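Local coordinates for PbSGBP-B lipoprotein (Prevotella bryantii B14, PDB 6D2Y) that probably binds polysaccharide at the cell surface as a lipoprotein of a polysaccharide utilization locus, and carries a magnesium ion in its beta-sandwich glycan-binding domain, at residues A[274-279]-A[425-430]; A[266-271]-A[325-330]; A[371-376]-A[402-407]; A[318-323]-A[446-451]. All coordinates share one frame; numbering follows the deposited sequence.

Contact 1: A[274-279]-A[425-430]; sequences WNDEFS and NIFLIK
Phe427 stands edge-on against the face of Trp274 in a T-shaped pair, the planes 83° apart and Phe427 CE2 3.7 Å from Trp274 CE2. With CG anti to the backbone N (chi1 -160°), the phenyl ring reaches from its strand to the indole, and each of its own faces has a partner, offset toward the rim: Ser279 CB makes a CH-pi contact on one, 4.0 Å from the ring centroid, while CG2 of Ile429 lies over the other. Carbonyl oxygens suit the weakly positive ring edge, and Asn275 O comes within 3.3 Å of Phe427 CE1. The branched chain of Ile429 serves twice, since its CD1 also reaches Trp274 CE3 at 3.5 Å. Beside the rings the backbones join: Leu428 N gives a nearly straight hydrogen bond to Phe278 O (3.0 Å, 167°), and Ser279 faces Phe427 as a non-hydrogen-bonded antiparallel pair. Asn275 OD1, accepting from Glu277 N, forms an Asx turn at the short 3-10 segment before the strand, a place that suits the short amide of asparagine. Strand 279-282 is the outer neighbour of strand 423-428, whose other side is bonded to strand 330-335, while Phe278 and Leu428 both pack on Ile261 of strand 258-261.

Contact 2: A[266-271]-A[325-330]; sequences VTMAAN and WGAGPM
Met268, a selenomethionine here, pushes its terminal methyl against the backbone of Ala327 and Gly328, and nearly all the close packing of the contact is gathered there. Bends at chi2 (81°) and chi3 (99°) bring CE back to 3.1 Å from Ala327 O and 3.4 Å from Gly328 CA, the latter closer than carbon atoms usually come. Nearer the backbone, Met268 CG touches Ala327 CB at 4.0 Å. Glycine fits at 328, where phi is positive, a value it adopts easily, and where the methyl lies directly against CA. Two loops of the glycan-binding domain meet in this way without a hydrogen bond between them, one leading from strand 258-261 to strand 279-282 and the other from strand 311-318 to strand 330-335. The second is braced from within, for Trp325 NE1 donates to Gly328 O at 3.0 Å, with the oxygen close to the indole plane, and more weakly to Ala327 O. Toward the surface the fit slackens. Ala269 and Ala270 are partly exposed and turn their methyls away from the other loop; they offer carbonyl oxygens instead, Ala269 O lying 3.6 Å from Ala327 CB and Ala270 O 3.9 Å from the same methyl, a small group that lets the chains approach.

Contact 3: A[371-376]-A[402-407]; sequences RAIYMP and FNLEFD
Arg371, the residue with the most surface buried in this contact, lays one face of its guanidinium group on the backbone of Glu405 and Phe406. Phe406 N sits over the centre of that face, 3.4 Å from Arg371 CZ, and the NH1 corner reaches Phe406 CB at 3.6 Å. Bends at chi2 (-74°) and chi3 (-47°) fold the long chain back toward the 402-407 loop, although its first bond sets out the other way. Flat and rich in donors, the group can lie against the peptide backbone while its N-H bonds serve the oxygens of Phe363, Trp369 and Gln331. Glu405 OE1 is only a long ionic partner, 3.9 Å from Arg371 NH2 and well out of the guanidinium plane; the carboxylate bonds to Tyr433 through OE2. The backbones meet in a single antiparallel bridge, a hydrogen-bonded pair of Arg371 and Leu404, in which Arg371 N donates to Leu404 O at 2.8 Å and the return bond is weak. The bridge ties the loop after strand 393-398 to segment 371-376, which carries strand 372-374, an edge strand of its four-stranded sheet. Leu404 CB meets Ile373 CD1 at 4.0 Å, an aliphatic pair at a partly exposed place. Phe402 turns a face to Ala372, whose CB stands over the ring centre in a CH-pi contact, 3.4 Å from the centroid; alanine is small enough to let the ring lie so close to the strand.

Contact 4: A[318-323]-A[446-451]; sequences LIPADA and TPIIKI
Leu318 N donates to Lys450 O at 2.8 Å, and Lys450 N answers with an almost straight bond to Leu318 O of the same length, at 175°. Both donors lie in the plane of the carbonyl they address. The two residues form a hydrogen-bonded antiparallel pair joining strand 311-318 to strand 449-458, and their side chains share one face of the sheet and meet at their CB atoms. Past Leu318 the ladder loosens, because Pro320 has no N-H to give; its ring carbon CD sits 3.2 Å from Ile448 O instead, an oxygen that Ile319 CA also approaches in a CA-H...O contact. Proline suits the place again as the first residue of a type I turn, Pro320 to Ala323, closed by Ala323 N bonding to Pro320 O. The turn brings the chain back to the same partner, where Ile448 N bonds weakly to Ala323 O.

With CG1 of Ile448 beside the backbone N (chi1 -72°), its CG2 falls anti to that N and meets Pro320 CD at 3.8 Å. Ile448 CB lies 3.7 Å from Ala323 CB, whose small size allows the close return of the chain. Ile319 and Ile449 run side by side and point the same way, with Ile319 CD1 3.9 Å from Ile449 CG1, beside Trp325. The extended chain of Lys450 carries NZ to the hydroxyl of Thr252. Backbone bonds thus fix the register while branched aliphatic groups fill the interior, and the lysine, its side chain about 10 Å from the magnesium ion, may contribute to the field there without being a ligand.

Followed from the N terminus, the chain first lays down 266-271 and 274-279, in one loop. Contact 2 closes when 325-330 returns to the former, just before strand 330-335. Segment 318-323 falls within that span but finds its partner only at 446-451, so contacts 2 and 4 cross. Contact 3 opens after contact 2 has closed, and its short loop lies wholly within the spans of contacts 1 and 4. Contact 1 closes at 425-430 and contact 4 last, so these two cross as well, as do contacts 1 and 2. Contacts 1 and 3 reach the two outermost strands of one sheet, contact 4 joins strands 311-318 and 449-458 of a second, and Leu428 touching Ile449 links them across the domain interior.

Contact 1: A[274-279]-A[425-430]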
loop_
_atom_site.group_PDB
_atom_site.type_symbol
_atom_site.label_atom_id
_atom_site.label_comp_id
_atom_site.label_asym_id
_atom_site.label_seq_id
_atom_site.Cartn_x
_atom_site.Cartn_y
_atom_site.Cartn_z
ATOM N N TRP A 274 17.261 -19.793 -14.320
ATOM C CA TRP A 274 18.170 -19.507 -13.217
ATOM C C TRP A 274 19.416 -18.788 -13.717
ATOM O O TRP A 274 20.110 -19.265 -14.620
ATOM C CB TRP A 274 18.556 -20.807 -12.506
ATOM C CG TRP A 274 19.360 -20.622 -11.240
ATOM C CD1 TRP A 274 20.553 -19.966 -11.108
ATOM C CD2 TRP A 274 19.036 -21.120 -9.934
ATOM N NE1 TRP A 274 20.981 -20.014 -9.805
ATOM C CE2 TRP A 274 20.070 -20.718 -9.064
ATOM C CE3 TRP A 274 17.970 -21.863 -9.416
ATOM C CZ2 TRP A 274 20.069 -21.035 -7.706
ATOM C CZ3 TRP A 274 17.971 -22.175 -8.067
ATOM C CH2 TRP A 274 19.014 -21.762 -7.228
ATOM N N ASN A 275 19.690 -17.635 -13.114
ATOM C CA ASN A 275 20.866 -16.829 -13.431
ATOM C C ASN A 275 21.194 -16.026 -12.178
ATOM O O ASN A 275 20.442 -15.115 -11.812
ATOM C CB ASN A 275 20.599 -15.917 -14.629
ATOM C CG ASN A 275 21.862 -15.262 -15.167
ATOM O OD1 ASN A 275 22.886 -15.205 -14.488
ATOM N ND2 ASN A 275 21.786 -14.744 -16.392
ATOM N N ASP A 276 22.303 -16.372 -11.513
ATOM C CA ASP A 276 22.695 -15.706 -10.273
ATOM C C ASP A 276 23.067 -14.239 -10.459
ATOM O O ASP A 276 23.308 -13.551 -9.456
ATOM C CB ASP A 276 23.871 -16.439 -9.611
ATOM C CG ASP A 276 23.628 -17.929 -9.458
ATOM O OD1 ASP A 276 24.562 -18.721 -9.683
ATOM O OD2 ASP A 276 22.471 -18.298 -9.121
ATOM N N GLU A 277 23.123 -13.747 -11.700
ATOM C CA GLU A 277 23.331 -12.323 -11.916
ATOM C C GLU A 277 22.196 -11.485 -11.346
ATOM O O GLU A 277 22.385 -10.287 -11.108
ATOM C CB GLU A 277 23.486 -12.023 -13.406
ATOM C CG GLU A 277 24.816 -12.448 -14.004
ATOM C CD GLU A 277 25.935 -11.480 -13.671
ATOM O OE1 GLU A 277 25.648 -10.276 -13.495
ATOM O OE2 GLU A 277 27.104 -11.919 -13.599
ATOM N N PHE A 278 21.024 -12.079 -11.126
ATOM C CA PHE A 278 19.864 -11.379 -10.588
ATOM C C PHE A 278 19.502 -11.876 -9.193
ATOM O O PHE A 278 18.329 -12.043 -8.859
ATOM C CB PHE A 278 18.668 -11.514 -11.526
ATOM C CG PHE A 278 19.027 -11.453 -12.984
ATOM C CD1 PHE A 278 19.313 -10.236 -13.582
ATOM C CD2 PHE A 278 19.050 -12.599 -13.762
ATOM C CE1 PHE A 278 19.639 -10.165 -14.927
ATOM C CE2 PHE A 278 19.372 -12.535 -15.106
ATOM C CZ PHE A 278 19.667 -11.316 -15.690
ATOM N N SER A 279 20.510 -12.123 -8.362
ATOM C CA SER A 279 20.302 -12.589 -6.996
ATOM C C SER A 279 21.047 -11.678 -6.031
ATOM O O SER A 279 22.270 -11.537 -6.127
ATOM C CB SER A 279 20.773 -14.038 -6.830
ATOM O OG SER A 279 20.695 -14.442 -5.473
ATOM N N ASN A 425 16.762 -13.013 0.720
ATOM C CA ASN A 425 17.167 -13.214 -0.663
ATOM C C ASN A 425 16.197 -12.485 -1.582
ATOM O O ASN A 425 14.981 -12.517 -1.366
ATOM C CB ASN A 425 17.200 -14.701 -1.028
ATOM C CG ASN A 425 18.555 -15.328 -0.797
ATOM O OD1 ASN A 425 19.347 -14.841 0.008
ATOM N ND2 ASN A 425 18.830 -16.419 -1.504
ATOM N N ILE A 426 16.741 -11.821 -2.597
ATOM C CA ILE A 426 15.956 -11.228 -3.675
ATOM C C ILE A 426 16.468 -11.838 -4.970
ATOM O O ILE A 426 17.610 -11.585 -5.373
ATOM C CB ILE A 426 16.057 -9.697 -3.701
ATOM C CG1 ILE A 426 15.719 -9.116 -2.324
ATOM C CG2 ILE A 426 15.150 -9.125 -4.781
ATOM C CD1 ILE A 426 15.267 -7.676 -2.352
ATOM N N PHE A 427 15.630 -12.644 -5.619
ATOM C CA PHE A 427 16.034 -13.432 -6.777
ATOM C C PHE A 427 14.995 -13.271 -7.877
ATOM O O PHE A 427 13.822 -13.607 -7.683
ATOM C CB PHE A 427 16.197 -14.908 -6.397
ATOM C CG PHE A 427 17.045 -15.699 -7.356
ATOM C CD1 PHE A 427 17.639 -15.092 -8.450
ATOM C CD2 PHE A 427 17.244 -17.056 -7.163
ATOM C CE1 PHE A 427 18.414 -15.822 -9.331
ATOM C CE2 PHE A 427 18.018 -17.791 -8.041
ATOM C CZ PHE A 427 18.603 -17.174 -9.126
ATOM N N LEU A 428 15.431 -12.760 -9.026
ATOM C CA LEU A 428 14.596 -12.671 -10.221
ATOM C C LEU A 428 14.670 -14.009 -10.941
ATOM O O LEU A 428 15.635 -14.287 -11.655
ATOM C CB LEU A 428 15.072 -11.542 -11.126
ATOM C CG LEU A 428 14.525 -10.125 -10.976
ATOM C CD1 LEU A 428 14.473 -9.684 -9.525
ATOM C CD2 LEU A 428 15.403 -9.191 -11.786
ATOM N N ILE A 429 13.653 -14.846 -10.761
ATOM C CA ILE A 429 13.689 -16.192 -11.322
ATOM C C ILE A 429 12.268 -16.735 -11.378
ATOM O O ILE A 429 11.450 -16.471 -10.494
ATOM C CB ILE A 429 14.622 -17.113 -10.499
ATOM C CG1 ILE A 429 14.699 -18.507 -11.123
ATOM C CG2 ILE A 429 14.160 -17.193 -9.052
ATOM C CD1 ILE A 429 15.650 -19.431 -10.411
ATOM N N LYS A 430 11.983 -17.486 -12.438
ATOM C CA LYS A 430 10.765 -18.278 -12.544
ATOM C C LYS A 430 11.104 -19.710 -12.148
ATOM O O LYS A 430 11.858 -20.393 -12.848
ATOM C CB LYS A 430 10.186 -18.217 -13.955
ATOM C CG LYS A 430 9.018 -19.162 -14.174
ATOM C CD LYS A 430 8.964 -19.661 -15.606
ATOM C CE LYS A 430 7.668 -20.404 -15.875
ATOM N NZ LYS A 430 7.131 -20.145 -17.238
HETATM O O HOH W 1 17.418 -16.178 -12.816
#

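Contact 2: A[266-271]-A[325-330]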
loop_
_atom_site.group_PDB
_atom_site.type_symbol
_atom_site.label_atom_id
_atom_site.label_comp_id
_atom_site.label_asym_id
_atom_site.label_seq_id
_atom_site.Cartn_x
_atom_site.Cartn_y
_atom_site.Cartn_z
ATOM N N VAL A 266 23.069 -7.306 -19.895
ATOM C CA VAL A 266 22.965 -8.626 -19.279
ATOM C C VAL A 266 21.575 -9.177 -19.581
ATOM O O VAL A 266 20.569 -8.648 -19.104
ATOM C CB VAL A 266 23.224 -8.567 -17.771
ATOM C CG1 VAL A 266 23.340 -9.970 -17.199
ATOM C CG2 VAL A 266 24.484 -7.768 -17.490
ATOM N N THR A 267 21.520 -10.250 -20.366
ATOM C CA THR A 267 20.254 -10.751 -20.883
ATOM C C THR A 267 19.555 -11.634 -19.857
ATOM O O THR A 267 20.176 -12.505 -19.238
ATOM C CB THR A 267 20.482 -11.526 -22.180
ATOM O OG1 THR A 267 20.961 -10.629 -23.188
ATOM C CG2 THR A 267 19.189 -12.169 -22.663
HETATM N N MSE A 268 18.241 -11.452 -19.750
HETATM C CA MSE A 268 17.401 -12.246 -18.873
HETATM C C MSE A 268 16.525 -13.026 -19.815
HETATM O O MSE A 268 15.868 -12.407 -20.680
HETATM C CB MSE A 268 16.552 -11.337 -17.996
HETATM C CG MSE A 268 15.205 -11.978 -17.687
HETATM SE SE MSE A 268 15.413 -13.266 -16.210
HETATM C CE MSE A 268 14.784 -12.109 -14.746
ATOM N N ALA A 269 16.489 -14.349 -19.683
ATOM C CA ALA A 269 15.699 -15.177 -20.583
ATOM C C ALA A 269 14.207 -14.977 -20.343
ATOM O O ALA A 269 13.769 -14.626 -19.245
ATOM C CB ALA A 269 16.062 -16.651 -20.416
ATOM N N ALA A 270 13.421 -15.206 -21.400
ATOM C CA ALA A 270 11.974 -15.031 -21.305
ATOM C C ALA A 270 11.344 -16.031 -20.344
ATOM O O ALA A 270 10.354 -15.707 -19.679
ATOM C CB ALA A 270 11.339 -15.157 -22.690
ATOM N N ASN A 271 11.896 -17.239 -20.255
ATOM C CA ASN A 271 11.383 -18.249 -19.338
ATOM C C ASN A 271 11.901 -18.073 -17.913
ATOM O O ASN A 271 11.648 -18.938 -17.069
ATOM C CB ASN A 271 11.725 -19.651 -19.853
ATOM C CG ASN A 271 13.205 -19.971 -19.745
ATOM O OD1 ASN A 271 14.050 -19.075 -19.737
ATOM N ND2 ASN A 271 13.527 -21.257 -19.663
ATOM N N TRP A 325 12.139 -4.222 -17.327
ATOM C CA TRP A 325 12.058 -5.515 -16.656
ATOM C C TRP A 325 10.772 -6.192 -17.108
ATOM O O TRP A 325 9.676 -5.791 -16.699
ATOM C CB TRP A 325 12.091 -5.334 -15.140
ATOM C CG TRP A 325 11.872 -6.593 -14.359
ATOM C CD1 TRP A 325 12.255 -7.854 -14.707
ATOM C CD2 TRP A 325 11.218 -6.707 -13.090
ATOM N NE1 TRP A 325 11.877 -8.750 -13.734
ATOM C CE2 TRP A 325 11.241 -8.069 -12.730
ATOM C CE3 TRP A 325 10.615 -5.789 -12.224
ATOM C CZ2 TRP A 325 10.684 -8.537 -11.541
ATOM C CZ3 TRP A 325 10.063 -6.256 -11.045
ATOM C CH2 TRP A 325 10.102 -7.616 -10.714
ATOM N N GLY A 326 10.903 -7.213 -17.950
ATOM C CA GLY A 326 9.738 -7.840 -18.539
ATOM C C GLY A 326 9.673 -9.342 -18.371
ATOM O O GLY A 326 8.744 -9.983 -18.872
ATOM N N ALA A 327 10.644 -9.926 -17.675
ATOM C CA ALA A 327 10.624 -11.363 -17.447
ATOM C C ALA A 327 11.301 -11.666 -16.122
ATOM O O ALA A 327 12.078 -10.865 -15.598
ATOM C CB ALA A 327 11.306 -12.128 -18.586
ATOM N N GLY A 328 10.995 -12.840 -15.584
ATOM C CA GLY A 328 11.623 -13.293 -14.371
ATOM C C GLY A 328 11.017 -12.663 -13.142
ATOM O O GLY A 328 11.336 -11.529 -12.766
ATOM N N PRO A 329 10.122 -13.397 -12.491
ATOM C CA PRO A 329 9.441 -12.852 -11.316
ATOM C C PRO A 329 10.407 -12.649 -10.162
ATOM O O PRO A 329 11.306 -13.460 -9.924
ATOM C CB PRO A 329 8.394 -13.921 -10.987
ATOM C CG PRO A 329 8.291 -14.783 -12.214
ATOM C CD PRO A 329 9.659 -14.755 -12.820
HETATM N N MSE A 330 10.177 -11.631 -9.373
HETATM C CA MSE A 330 11.004 -11.317 -8.272
HETATM C C MSE A 330 10.582 -12.005 -7.051
HETATM O O MSE A 330 9.636 -11.625 -6.440
HETATM C CB MSE A 330 10.920 -9.830 -8.019
HETATM C CG MSE A 330 11.893 -9.341 -6.967
HETATM SE SE MSE A 330 11.842 -7.510 -6.382
HETATM C CE MSE A 330 12.553 -6.627 -7.895
#

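Contact 3: A[371-376]-A[402-407]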
loop_
_atom_site.group_PDB
_atom_site.type_symbol
_atom_site.label_atom_id
_atom_site.label_comp_id
_atom_site.label_asym_id
_atom_site.label_seq_id
_atom_site.Cartn_x
_atom_site.Cartn_y
_atom_site.Cartn_z
ATOM N N ARG A 371 7.141 -17.250 0.205
ATOM C CA ARG A 371 7.909 -16.079 -0.187
ATOM C C ARG A 371 7.052 -15.228 -1.109
ATOM O O ARG A 371 6.147 -15.732 -1.779
ATOM C CB ARG A 371 9.232 -16.463 -0.866
ATOM C CG ARG A 371 9.162 -16.633 -2.376
ATOM C CD ARG A 371 8.460 -17.925 -2.774
ATOM N NE ARG A 371 8.937 -19.077 -2.013
ATOM C CZ ARG A 371 10.017 -19.786 -2.328
ATOM N NH1 ARG A 371 10.742 -19.460 -3.390
ATOM N NH2 ARG A 371 10.375 -20.821 -1.578
ATOM N N ALA A 372 7.333 -13.929 -1.121
ATOM C CA ALA A 372 6.610 -13.010 -1.986
ATOM C C ALA A 372 7.202 -13.030 -3.387
ATOM O O ALA A 372 8.420 -13.121 -3.561
ATOM C CB ALA A 372 6.652 -11.592 -1.421
ATOM N N ILE A 373 6.331 -12.956 -4.388
ATOM C CA ILE A 373 6.735 -12.951 -5.788
ATOM C C ILE A 373 6.130 -11.715 -6.443
ATOM O O ILE A 373 4.911 -11.647 -6.656
ATOM C CB ILE A 373 6.317 -14.235 -6.517
ATOM C CG1 ILE A 373 6.609 -15.459 -5.645
ATOM C CG2 ILE A 373 7.042 -14.343 -7.843
ATOM C CD1 ILE A 373 6.593 -16.780 -6.395
ATOM N N TYR A 374 6.979 -10.739 -6.759
ATOM C CA TYR A 374 6.559 -9.465 -7.325
ATOM C C TYR A 374 6.823 -9.464 -8.825
ATOM O O TYR A 374 7.943 -9.752 -9.264
ATOM C CB TYR A 374 7.302 -8.311 -6.650
ATOM C CG TYR A 374 6.947 -6.927 -7.158
ATOM C CD1 TYR A 374 5.637 -6.475 -7.162
ATOM C CD2 TYR A 374 7.932 -6.069 -7.618
ATOM C CE1 TYR A 374 5.320 -5.206 -7.621
ATOM C CE2 TYR A 374 7.631 -4.802 -8.073
ATOM C CZ TYR A 374 6.326 -4.376 -8.075
ATOM O OH TYR A 374 6.027 -3.113 -8.534
HETATM N N MSE A 375 5.797 -9.145 -9.605
HETATM C CA MSE A 375 5.928 -9.184 -11.055
HETATM C C MSE A 375 5.016 -8.166 -11.736
HETATM O O MSE A 375 4.014 -8.542 -12.346
HETATM C CB MSE A 375 5.600 -10.578 -11.601
HETATM C CG MSE A 375 4.358 -11.241 -10.989
HETATM SE SE MSE A 375 4.386 -13.186 -10.996
HETATM C CE MSE A 375 4.928 -13.426 -12.839
ATOM N N PRO A 376 5.355 -6.876 -11.654
ATOM C CA PRO A 376 4.516 -5.858 -12.306
ATOM C C PRO A 376 4.549 -5.927 -13.822
ATOM O O PRO A 376 3.703 -5.297 -14.471
ATOM C CB PRO A 376 5.105 -4.540 -11.796
ATOM C CG PRO A 376 6.533 -4.861 -11.517
ATOM C CD PRO A 376 6.554 -6.290 -11.030
ATOM N N PHE A 402 3.606 -13.081 1.554
ATOM C CA PHE A 402 4.697 -14.031 1.382
ATOM C C PHE A 402 4.159 -15.451 1.504
ATOM O O PHE A 402 4.652 -16.236 2.317
ATOM C CB PHE A 402 5.797 -13.791 2.420
ATOM C CG PHE A 402 6.664 -12.595 2.135
ATOM C CD1 PHE A 402 6.128 -11.316 2.122
ATOM C CD2 PHE A 402 8.019 -12.748 1.900
ATOM C CE1 PHE A 402 6.925 -10.215 1.867
ATOM C CE2 PHE A 402 8.821 -11.651 1.647
ATOM C CZ PHE A 402 8.273 -10.383 1.629
ATOM N N ASN A 403 3.143 -15.787 0.708
ATOM C CA ASN A 403 2.434 -17.055 0.829
ATOM C C ASN A 403 2.465 -17.852 -0.471
ATOM O O ASN A 403 1.555 -18.634 -0.750
ATOM C CB ASN A 403 0.991 -16.824 1.275
ATOM C CG ASN A 403 0.264 -15.810 0.412
ATOM O OD1 ASN A 403 -0.062 -16.082 -0.740
ATOM N ND2 ASN A 403 0.012 -14.631 0.965
ATOM N N LEU A 404 3.502 -17.659 -1.279
ATOM C CA LEU A 404 3.711 -18.447 -2.483
ATOM C C LEU A 404 5.006 -19.237 -2.343
ATOM O O LEU A 404 5.800 -19.016 -1.428
ATOM C CB LEU A 404 3.747 -17.559 -3.733
ATOM C CG LEU A 404 2.405 -17.059 -4.278
ATOM C CD1 LEU A 404 1.863 -15.900 -3.452
ATOM C CD2 LEU A 404 2.522 -16.659 -5.739
ATOM N N GLU A 405 5.214 -20.170 -3.263
ATOM C CA GLU A 405 6.398 -21.011 -3.261
ATOM C C GLU A 405 7.070 -20.927 -4.629
ATOM O O GLU A 405 6.475 -20.462 -5.606
ATOM C CB GLU A 405 6.034 -22.464 -2.870
ATOM C CG GLU A 405 7.062 -23.528 -3.183
ATOM C CD GLU A 405 7.900 -23.886 -1.967
ATOM O OE1 GLU A 405 7.574 -23.410 -0.866
ATOM O OE2 GLU A 405 8.889 -24.635 -2.101
ATOM N N PHE A 406 8.247 -21.466 -4.735
ATOM C CA PHE A 406 9.107 -21.268 -5.842
ATOM C C PHE A 406 8.483 -21.525 -7.154
ATOM O O PHE A 406 8.911 -21.006 -8.138
ATOM C CB PHE A 406 10.249 -22.224 -5.619
ATOM C CG PHE A 406 11.341 -22.133 -6.584
ATOM C CD1 PHE A 406 12.155 -21.057 -6.616
ATOM C CD2 PHE A 406 11.610 -23.158 -7.391
ATOM C CE1 PHE A 406 13.192 -21.012 -7.482
ATOM C CE2 PHE A 406 12.632 -23.121 -8.262
ATOM C CZ PHE A 406 13.427 -22.043 -8.312
ATOM N N ASP A 407 7.560 -22.436 -7.215
ATOM C CA ASP A 407 6.854 -22.733 -8.456
ATOM C C ASP A 407 5.651 -21.830 -8.701
ATOM O O ASP A 407 5.057 -21.896 -9.781
ATOM C CB ASP A 407 6.396 -24.197 -8.472
ATOM C CG ASP A 407 5.521 -24.551 -7.283
ATOM O OD1 ASP A 407 5.341 -23.691 -6.393
ATOM O OD2 ASP A 407 5.013 -25.692 -7.238
#

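Contact 4: A[318-323]-A[446-451]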
loop_
_atom_site.group_PDB
_atom_site.type_symbol
_atom_site.label_atom_id
_atom_site.label_comp_id
_atom_site.label_asym_id
_atom_site.label_seq_id
_atom_site.Cartn_x
_atom_site.Cartn_y
_atom_site.Cartn_z
ATOM N N LEU A 318 14.177 1.811 -8.845
ATOM C CA LEU A 318 14.373 2.502 -10.111
ATOM C C LEU A 318 14.644 1.473 -11.195
ATOM O O LEU A 318 15.535 0.629 -11.048
ATOM C CB LEU A 318 15.536 3.503 -10.031
ATOM C CG LEU A 318 15.560 4.674 -11.024
ATOM C CD1 LEU A 318 16.624 5.679 -10.630
ATOM C CD2 LEU A 318 15.793 4.224 -12.459
ATOM N N ILE A 319 13.876 1.548 -12.277
ATOM C CA ILE A 319 14.143 0.782 -13.492
ATOM C C ILE A 319 14.289 1.766 -14.645
ATOM O O ILE A 319 13.316 2.449 -14.997
ATOM C CB ILE A 319 13.033 -0.237 -13.783
ATOM C CG1 ILE A 319 12.924 -1.265 -12.657
ATOM C CG2 ILE A 319 13.290 -0.931 -15.110
ATOM C CD1 ILE A 319 11.924 -2.358 -12.952
ATOM N N PRO A 320 15.470 1.880 -15.251
ATOM C CA PRO A 320 15.631 2.805 -16.379
ATOM C C PRO A 320 14.724 2.431 -17.541
ATOM O O PRO A 320 14.428 1.258 -17.780
ATOM C CB PRO A 320 17.111 2.654 -16.753
ATOM C CG PRO A 320 17.764 2.133 -15.515
ATOM C CD PRO A 320 16.743 1.251 -14.865
ATOM N N ALA A 321 14.273 3.457 -18.267
ATOM C CA ALA A 321 13.398 3.227 -19.412
ATOM C C ALA A 321 14.083 2.393 -20.487
ATOM O O ALA A 321 13.421 1.614 -21.181
ATOM C CB ALA A 321 12.929 4.562 -19.993
ATOM N N ASP A 322 15.399 2.537 -20.639
ATOM C CA ASP A 322 16.149 1.757 -21.615
ATOM C C ASP A 322 16.534 0.373 -21.104
ATOM O O ASP A 322 17.225 -0.363 -21.815
ATOM C CB ASP A 322 17.410 2.517 -22.042
ATOM C CG ASP A 322 18.239 2.988 -20.862
ATOM O OD1 ASP A 322 18.678 2.140 -20.058
ATOM O OD2 ASP A 322 18.463 4.211 -20.743
ATOM N N ALA A 323 16.108 0.001 -19.896
ATOM C CA ALA A 323 16.463 -1.280 -19.297
ATOM C C ALA A 323 15.230 -1.878 -18.617
ATOM O O ALA A 323 15.221 -2.175 -17.426
ATOM C CB ALA A 323 17.619 -1.119 -18.314
ATOM N N THR A 446 16.909 -7.015 -20.848
ATOM C CA THR A 446 18.164 -6.742 -20.151
ATOM C C THR A 446 17.822 -5.782 -19.021
ATOM O O THR A 446 18.049 -4.569 -19.129
ATOM C CB THR A 446 19.218 -6.154 -21.089
ATOM O OG1 THR A 446 18.698 -4.972 -21.713
ATOM C CG2 THR A 446 19.604 -7.162 -22.164
ATOM N N PRO A 447 17.265 -6.287 -17.925
ATOM C CA PRO A 447 16.714 -5.398 -16.902
ATOM C C PRO A 447 17.776 -4.852 -15.963
ATOM O O PRO A 447 18.769 -5.511 -15.645
ATOM C CB PRO A 447 15.734 -6.306 -16.151
ATOM C CG PRO A 447 16.361 -7.658 -16.250
ATOM C CD PRO A 447 17.078 -7.708 -17.581
ATOM N N ILE A 448 17.549 -3.616 -15.528
ATOM C CA ILE A 448 18.347 -2.964 -14.497
ATOM C C ILE A 448 17.387 -2.519 -13.404
ATOM O O ILE A 448 16.493 -1.700 -13.653
ATOM C CB ILE A 448 19.143 -1.770 -15.043
ATOM C CG1 ILE A 448 20.295 -2.253 -15.929
ATOM C CG2 ILE A 448 19.667 -0.917 -13.894
ATOM C CD1 ILE A 448 21.319 -1.175 -16.253
ATOM N N ILE A 449 17.562 -3.063 -12.205
ATOM C CA ILE A 449 16.699 -2.765 -11.070
ATOM C C ILE A 449 17.574 -2.232 -9.951
ATOM O O ILE A 449 18.388 -2.971 -9.380
ATOM C CB ILE A 449 15.901 -3.989 -10.606
ATOM C CG1 ILE A 449 14.924 -4.431 -11.693
ATOM C CG2 ILE A 449 15.191 -3.693 -9.293
ATOM C CD1 ILE A 449 14.366 -5.813 -11.477
ATOM N N LYS A 450 17.413 -0.955 -9.637
ATOM C CA LYS A 450 18.120 -0.330 -8.535
ATOM C C LYS A 450 17.189 -0.248 -7.336
ATOM O O LYS A 450 16.049 0.205 -7.459
ATOM C CB LYS A 450 18.635 1.050 -8.939
ATOM C CG LYS A 450 19.541 0.989 -10.157
ATOM C CD LYS A 450 20.119 2.345 -10.524
ATOM C CE LYS A 450 21.056 2.220 -11.717
ATOM N NZ LYS A 450 21.529 3.547 -12.190
ATOM N N ILE A 451 17.669 -0.705 -6.187
ATOM C CA ILE A 451 16.857 -0.806 -4.984
ATOM C C ILE A 451 17.559 -0.058 -3.866
ATOM O O ILE A 451 18.786 -0.129 -3.729
ATOM C CB ILE A 451 16.611 -2.283 -4.603
ATOM C CG1 ILE A 451 15.713 -2.950 -5.641
ATOM C CG2 ILE A 451 16.001 -2.400 -3.215
ATOM C CD1 ILE A 451 15.637 -4.458 -5.520
#